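Local atomic coordinates of dTDP-glucose 4,6-dehydratase (Klebsiella pneumoniae, PDB entry 5U4Q), a protein that probably catalyses the NAD-dependent dehydration of dTDP-glucose to its 4-keto-6-deoxy derivative, as a member of the NAD-dependent epimerase/dehydratase family. Residues L24-N35 and Y54-L64. Residues are numbered along the deposited sequence; the frame is centred on the assembly and turned at random.
With NAD (nicotinamide-adenine-dinucleotide), chain C.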
loop_
_atom_site.group_PDB
_atom_site.type_symbol
_atom_site.label_atom_id
_atom_site.label_comp_id
_atom_site.label_asym_id
_atom_site.label_seq_id
_atom_site.Cartn_x
_atom_site.Cartn_y
_atom_site.Cartn_z
ATOM N N LEU A 24 -21.700 0.515 22.701
ATOM C CA LEU A 24 -22.413 -0.257 23.733
ATOM C C LEU A 24 -23.391 0.611 24.462
ATOM O O LEU A 24 -24.531 0.167 24.769
ATOM C CB LEU A 24 -21.435 -0.906 24.703
ATOM C CG LEU A 24 -20.630 -2.035 24.096
ATOM C CD1 LEU A 24 -19.371 -2.365 24.883
ATOM C CD2 LEU A 24 -21.506 -3.275 23.889
ATOM N N ASN A 25 -22.982 1.823 24.800
ATOM C CA ASN A 25 -23.881 2.751 25.504
ATOM C C ASN A 25 -25.073 3.233 24.654
ATOM O O ASN A 25 -26.067 3.748 25.204
ATOM C CB ASN A 25 -23.080 3.913 26.117
ATOM C CG ASN A 25 -22.328 3.494 27.376
ATOM O OD1 ASN A 25 -22.890 2.841 28.253
ATOM N ND2 ASN A 25 -21.087 3.934 27.505
ATOM N N GLU A 26 -24.973 3.089 23.331
ATOM C CA GLU A 26 -26.077 3.420 22.422
ATOM C C GLU A 26 -27.036 2.237 22.235
ATOM O O GLU A 26 -28.031 2.349 21.512
ATOM C CB GLU A 26 -25.545 3.866 21.057
ATOM C CG GLU A 26 -24.714 5.136 21.105
ATOM C CD GLU A 26 -25.516 6.387 21.449
ATOM O OE1 GLU A 26 -24.894 7.440 21.718
ATOM O OE2 GLU A 26 -26.766 6.340 21.434
ATOM N N GLY A 27 -26.739 1.110 22.883
ATOM C CA GLY A 27 -27.574 -0.094 22.789
ATOM C C GLY A 27 -27.236 -1.095 21.727
ATOM O O GLY A 27 -28.025 -2.017 21.485
ATOM N N HIS A 28 -26.067 -0.968 21.095
ATOM C CA HIS A 28 -25.707 -1.893 20.029
ATOM C C HIS A 28 -24.950 -3.104 20.543
ATOM O O HIS A 28 -24.403 -3.093 21.637
ATOM C CB HIS A 28 -24.799 -1.218 19.004
ATOM C CG HIS A 28 -25.362 0.024 18.398
ATOM N ND1 HIS A 28 -26.537 0.034 17.677
ATOM C CD2 HIS A 28 -24.864 1.283 18.331
ATOM C CE1 HIS A 28 -26.765 1.259 17.238
ATOM N NE2 HIS A 28 -25.762 2.035 17.612
ATOM N N ASN A 29 -24.925 -4.153 19.724
ATOM C CA ASN A 29 -24.146 -5.347 19.966
ATOM C C ASN A 29 -22.763 -5.095 19.365
ATOM O O ASN A 29 -22.648 -4.565 18.253
ATOM C CB ASN A 29 -24.814 -6.555 19.306
ATOM C CG ASN A 29 -26.155 -6.892 19.941
ATOM O OD1 ASN A 29 -26.325 -6.822 21.160
ATOM N ND2 ASN A 29 -27.117 -7.250 19.110
ATOM N N VAL A 30 -21.718 -5.410 20.116
ATOM C CA VAL A 30 -20.352 -5.179 19.674
ATOM C C VAL A 30 -19.485 -6.372 19.923
ATOM O O VAL A 30 -19.526 -6.949 21.011
ATOM C CB VAL A 30 -19.741 -3.990 20.449
ATOM C CG1 VAL A 30 -18.284 -3.771 20.062
ATOM C CG2 VAL A 30 -20.554 -2.735 20.214
ATOM N N VAL A 31 -18.706 -6.762 18.922
ATOM C CA VAL A 31 -17.660 -7.741 19.097
ATOM C C VAL A 31 -16.359 -6.950 18.942
ATOM O O VAL A 31 -16.173 -6.232 17.947
ATOM C CB VAL A 31 -17.704 -8.876 18.065
ATOM C CG1 VAL A 31 -16.510 -9.798 18.231
ATOM C CG2 VAL A 31 -19.035 -9.624 18.189
ATOM N N GLY A 32 -15.503 -7.071 19.933
ATOM C CA GLY A 32 -14.185 -6.432 19.924
ATOM C C GLY A 32 -13.128 -7.492 19.724
ATOM O O GLY A 32 -13.235 -8.591 20.285
ATOM N N ILE A 33 -12.127 -7.204 18.880
ATOM C CA ILE A 33 -10.981 -8.081 18.745
ATOM C C ILE A 33 -9.693 -7.290 18.944
ATOM O O ILE A 33 -9.658 -6.080 18.684
ATOM C CB ILE A 33 -10.958 -8.850 17.407
ATOM C CG1 ILE A 33 -10.740 -7.927 16.205
ATOM C CG2 ILE A 33 -12.236 -9.654 17.241
ATOM C CD1 ILE A 33 -10.473 -8.666 14.908
ATOM N N ASP A 34 -8.651 -7.967 19.432
ATOM C CA ASP A 34 -7.357 -7.366 19.641
ATOM C C ASP A 34 -6.404 -8.521 19.872
ATOM O O ASP A 34 -6.814 -9.532 20.413
ATOM C CB ASP A 34 -7.435 -6.449 20.862
ATOM C CG ASP A 34 -6.347 -5.407 20.879
ATOM O OD1 ASP A 34 -5.152 -5.783 21.025
ATOM O OD2 ASP A 34 -6.705 -4.204 20.757
ATOM N N ASN A 35 -5.153 -8.364 19.480
ATOM C CA ASN A 35 -4.168 -9.415 19.765
ATOM C C ASN A 35 -3.400 -9.195 21.056
ATOM O O ASN A 35 -2.512 -9.998 21.382
ATOM C CB ASN A 35 -3.234 -9.645 18.575
ATOM C CG ASN A 35 -2.233 -8.530 18.351
ATOM O OD1 ASN A 35 -2.265 -7.488 19.009
ATOM N ND2 ASN A 35 -1.312 -8.762 17.420
ATOM N N TYR A 54 -20.040 -5.563 29.232
ATOM C CA TYR A 54 -21.440 -5.303 29.039
ATOM C C TYR A 54 -22.026 -6.576 28.444
ATOM O O TYR A 54 -21.351 -7.290 27.710
ATOM C CB TYR A 54 -21.658 -4.185 28.007
ATOM C CG TYR A 54 -21.328 -2.772 28.459
ATOM C CD1 TYR A 54 -20.010 -2.346 28.594
ATOM C CD2 TYR A 54 -22.331 -1.836 28.684
ATOM C CE1 TYR A 54 -19.711 -1.047 28.977
ATOM C CE2 TYR A 54 -22.039 -0.541 29.056
ATOM C CZ TYR A 54 -20.729 -0.149 29.204
ATOM O OH TYR A 54 -20.438 1.139 29.588
ATOM N N PRO A 55 -23.313 -6.844 28.697
ATOM C CA PRO A 55 -23.891 -8.066 28.141
ATOM C C PRO A 55 -23.867 -8.121 26.607
ATOM O O PRO A 55 -23.791 -9.226 26.041
ATOM C CB PRO A 55 -25.329 -8.068 28.675
ATOM C CG PRO A 55 -25.558 -6.711 29.236
ATOM C CD PRO A 55 -24.231 -6.116 29.562
ATOM N N ALA A 56 -23.928 -6.959 25.952
ATOM C CA ALA A 56 -23.915 -6.890 24.486
ATOM C C ALA A 56 -22.498 -6.851 23.881
ATOM O O ALA A 56 -22.360 -6.675 22.672
ATOM C CB ALA A 56 -24.685 -5.684 24.045
ATOM N N PHE A 57 -21.480 -7.026 24.711
ATOM C CA PHE A 57 -20.088 -7.046 24.257
ATOM C C PHE A 57 -19.494 -8.419 24.377
ATOM O O PHE A 57 -19.690 -9.096 25.390
ATOM C CB PHE A 57 -19.224 -6.084 25.073
ATOM C CG PHE A 57 -17.778 -6.043 24.646
ATOM C CD1 PHE A 57 -17.427 -5.440 23.448
ATOM C CD2 PHE A 57 -16.769 -6.626 25.421
ATOM C CE1 PHE A 57 -16.104 -5.410 23.030
ATOM C CE2 PHE A 57 -15.438 -6.567 25.018
ATOM C CZ PHE A 57 -15.112 -5.964 23.804
ATOM N N HIS A 58 -18.758 -8.817 23.350
ATOM C CA HIS A 58 -17.990 -10.046 23.360
ATOM C C HIS A 58 -16.606 -9.739 22.817
ATOM O O HIS A 58 -16.488 -9.053 21.808
ATOM C CB HIS A 58 -18.627 -11.121 22.508
ATOM C CG HIS A 58 -19.899 -11.663 23.079
ATOM N ND1 HIS A 58 -21.143 -11.201 22.698
ATOM C CD2 HIS A 58 -20.121 -12.617 24.016
ATOM C CE1 HIS A 58 -22.075 -11.861 23.365
ATOM N NE2 HIS A 58 -21.482 -12.722 24.172
ATOM N N PHE A 59 -15.593 -10.264 23.480
ATOM C CA PHE A 59 -14.221 -10.077 23.082
ATOM C C PHE A 59 -13.596 -11.356 22.594
ATOM O O PHE A 59 -13.842 -12.439 23.174
ATOM C CB PHE A 59 -13.365 -9.553 24.234
ATOM C CG PHE A 59 -11.909 -9.425 23.882
ATOM C CD1 PHE A 59 -11.484 -8.414 23.041
ATOM C CD2 PHE A 59 -10.983 -10.330 24.361
ATOM C CE1 PHE A 59 -10.159 -8.298 22.694
ATOM C CE2 PHE A 59 -9.643 -10.217 24.006
ATOM C CZ PHE A 59 -9.243 -9.193 23.176
ATOM N N GLN A 60 -12.795 -11.256 21.531
ATOM C CA GLN A 60 -12.019 -12.395 21.018
ATOM C C GLN A 60 -10.579 -11.946 20.786
ATOM O O GLN A 60 -10.342 -10.963 20.067
ATOM C CB GLN A 60 -12.614 -12.951 19.722
ATOM C CG GLN A 60 -14.028 -13.483 19.860
ATOM C CD GLN A 60 -14.553 -14.123 18.582
ATOM O OE1 GLN A 60 -13.796 -14.412 17.657
ATOM N NE2 GLN A 60 -15.861 -14.353 18.534
ATOM N N GLN A 61 -9.620 -12.633 21.411
ATOM C CA GLN A 61 -8.222 -12.347 21.192
ATOM C C GLN A 61 -7.910 -13.016 19.872
ATOM O O GLN A 61 -8.000 -14.255 19.734
ATOM C CB GLN A 61 -7.341 -12.863 22.328
ATOM C CG GLN A 61 -5.889 -12.516 22.088
ATOM C CD GLN A 61 -4.965 -12.780 23.256
ATOM O OE1 GLN A 61 -5.397 -12.905 24.392
ATOM N NE2 GLN A 61 -3.673 -12.813 22.973
ATOM N N LEU A 62 -7.585 -12.205 18.879
ATOM C CA LEU A 62 -7.422 -12.663 17.517
ATOM C C LEU A 62 -6.469 -11.734 16.811
ATOM O O LEU A 62 -6.539 -10.505 17.011
ATOM C CB LEU A 62 -8.787 -12.604 16.819
ATOM C CG LEU A 62 -8.951 -13.043 15.392
ATOM C CD1 LEU A 62 -8.591 -14.501 15.228
ATOM C CD2 LEU A 62 -10.397 -12.815 14.979
ATOM N N ASP A 63 -5.596 -12.299 15.995
ATOM C CA ASP A 63 -4.682 -11.532 15.191
ATOM C C ASP A 63 -5.304 -11.271 13.828
ATOM O O ASP A 63 -5.879 -12.156 13.204
ATOM C CB ASP A 63 -3.361 -12.257 15.024
ATOM C CG ASP A 63 -2.231 -11.313 14.736
ATOM O OD1 ASP A 63 -2.249 -10.692 13.657
ATOM O OD2 ASP A 63 -1.348 -11.184 15.628
ATOM N N LEU A 64 -5.183 -10.036 13.351
ATOM C CA LEU A 64 -5.691 -9.652 12.023
ATOM C C LEU A 64 -5.118 -10.518 10.892
ATOM O O LEU A 64 -5.790 -10.709 9.873
ATOM C CB LEU A 64 -5.331 -8.199 11.719
ATOM C CG LEU A 64 -5.961 -7.090 12.526
ATOM C CD1 LEU A 64 -5.298 -5.799 12.087
ATOM C CD2 LEU A 64 -7.476 -7.049 12.314
HETATM P PA NAD C . -3.453 1.539 19.970
HETATM O O1A NAD C . -3.799 2.005 21.331
HETATM O O2A NAD C . -2.100 0.918 19.684
HETATM O O5B NAD C . -4.627 0.534 19.494
HETATM C C5B NAD C . -4.517 -0.380 18.410
HETATM C C4B NAD C . -4.855 -1.767 18.931
HETATM O O4B NAD C . -4.664 -2.638 17.801
HETATM C C3B NAD C . -3.940 -2.240 20.052
HETATM O O3B NAD C . -4.614 -2.520 21.289
HETATM C C2B NAD C . -3.258 -3.463 19.439
HETATM O O2B NAD C . -3.044 -4.528 20.385
HETATM C C1B NAD C . -4.160 -3.862 18.273
HETATM N N9A NAD C . -3.450 -4.572 17.196
HETATM C C8A NAD C . -2.311 -4.184 16.577
HETATM N N7A NAD C . -1.945 -5.091 15.668
HETATM C C5A NAD C . -2.867 -6.066 15.684
HETATM C C6A NAD C . -3.042 -7.354 14.981
HETATM N N6A NAD C . -2.190 -7.771 14.055
HETATM N N1A NAD C . -4.117 -8.068 15.314
HETATM C C2A NAD C . -5.001 -7.691 16.250
HETATM N N3A NAD C . -4.889 -6.545 16.952
HETATM C C4A NAD C . -3.839 -5.722 16.692
HETATM O O3 NAD C . -3.555 2.732 18.890
HETATM P PN NAD C . -4.763 3.761 18.620
HETATM O O1N NAD C . -5.997 3.403 19.339
HETATM O O2N NAD C . -4.107 5.135 18.744
HETATM O O5D NAD C . -4.945 3.497 17.058
HETATM C C5D NAD C . -6.158 3.100 16.425
HETATM C C4D NAD C . -5.964 3.341 14.937
HETATM O O4D NAD C . -5.935 4.763 14.675
HETATM C C3D NAD C . -4.707 2.781 14.281
HETATM O O3D NAD C . -5.074 2.272 12.997
HETATM C C2D NAD C . -3.810 3.978 14.075
HETATM O O2D NAD C . -2.935 3.852 12.935
HETATM C C1D NAD C . -4.806 5.104 13.880
HETATM N N1N NAD C . -4.278 6.411 14.317
HETATM C C2N NAD C . -4.253 6.799 15.613
HETATM C C3N NAD C . -3.745 8.053 15.993
HETATM C C7N NAD C . -3.681 8.563 17.439
HETATM O O7N NAD C . -3.372 9.745 17.655
HETATM N N7N NAD C . -3.903 7.778 18.507
HETATM C C4N NAD C . -3.233 8.883 15.021
HETATM C C5N NAD C . -3.252 8.467 13.697
HETATM C C6N NAD C . -3.757 7.216 13.359
HETATM O O HOH W 1 -22.550 2.628 31.136
HETATM O O HOH W 2 -24.206 -9.233 21.598
HETATM O O HOH W 3 -21.570 -9.078 20.981
#
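Leu-24, in the last turn of helix 14-25, fills the corner between that helix and residues 54-57. Its CB stands over the centre of the Tyr-54 ring in a CH-pi contact, 4.2 Å from the centroid. A branched aliphatic chain suits this corner, since its forked end straddles Phe-57 CB (3.7 Å from CD1), with CD1 also reaching the Tyr-54 ring and CD2 lying 4.0 Å from Ala-56 CB. Strands 29-34 and 57-61 then run parallel, 20° apart, paired by a backbone ladder that starts with Val-30 N to Ala-56 O; they are the two strands of a beta-alpha-beta unit, joined through helix 42-50, at the edge of the Rossmann sheet. Gly-32 leaves room for the Phe-57 ring, whose CE1 comes to 3.6 Å from Gly-32 N. On the other face Ile-33, with CG1 between backbone N and carbonyl carbon (chi1 67°), places CD1 against the CD2 methyls of Leu-62 and Leu-64. At their C-terminal ends the strands and the residues after them bind the adenosine half of NAD. Asp-34 takes both ribose hydroxyls, O2B on OD1 and O3B on OD2, the acidic grip characteristic of NAD-binding Rossmann folds. Asn-35 lies against the adenine, and its ND2 donates to Asp-63 OD2 (3.0 Å, 171°) from above the carboxylate plane. That bond probably helps to position Asp-63, whose OD1 accepts from adenine N6A at 2.9 Å.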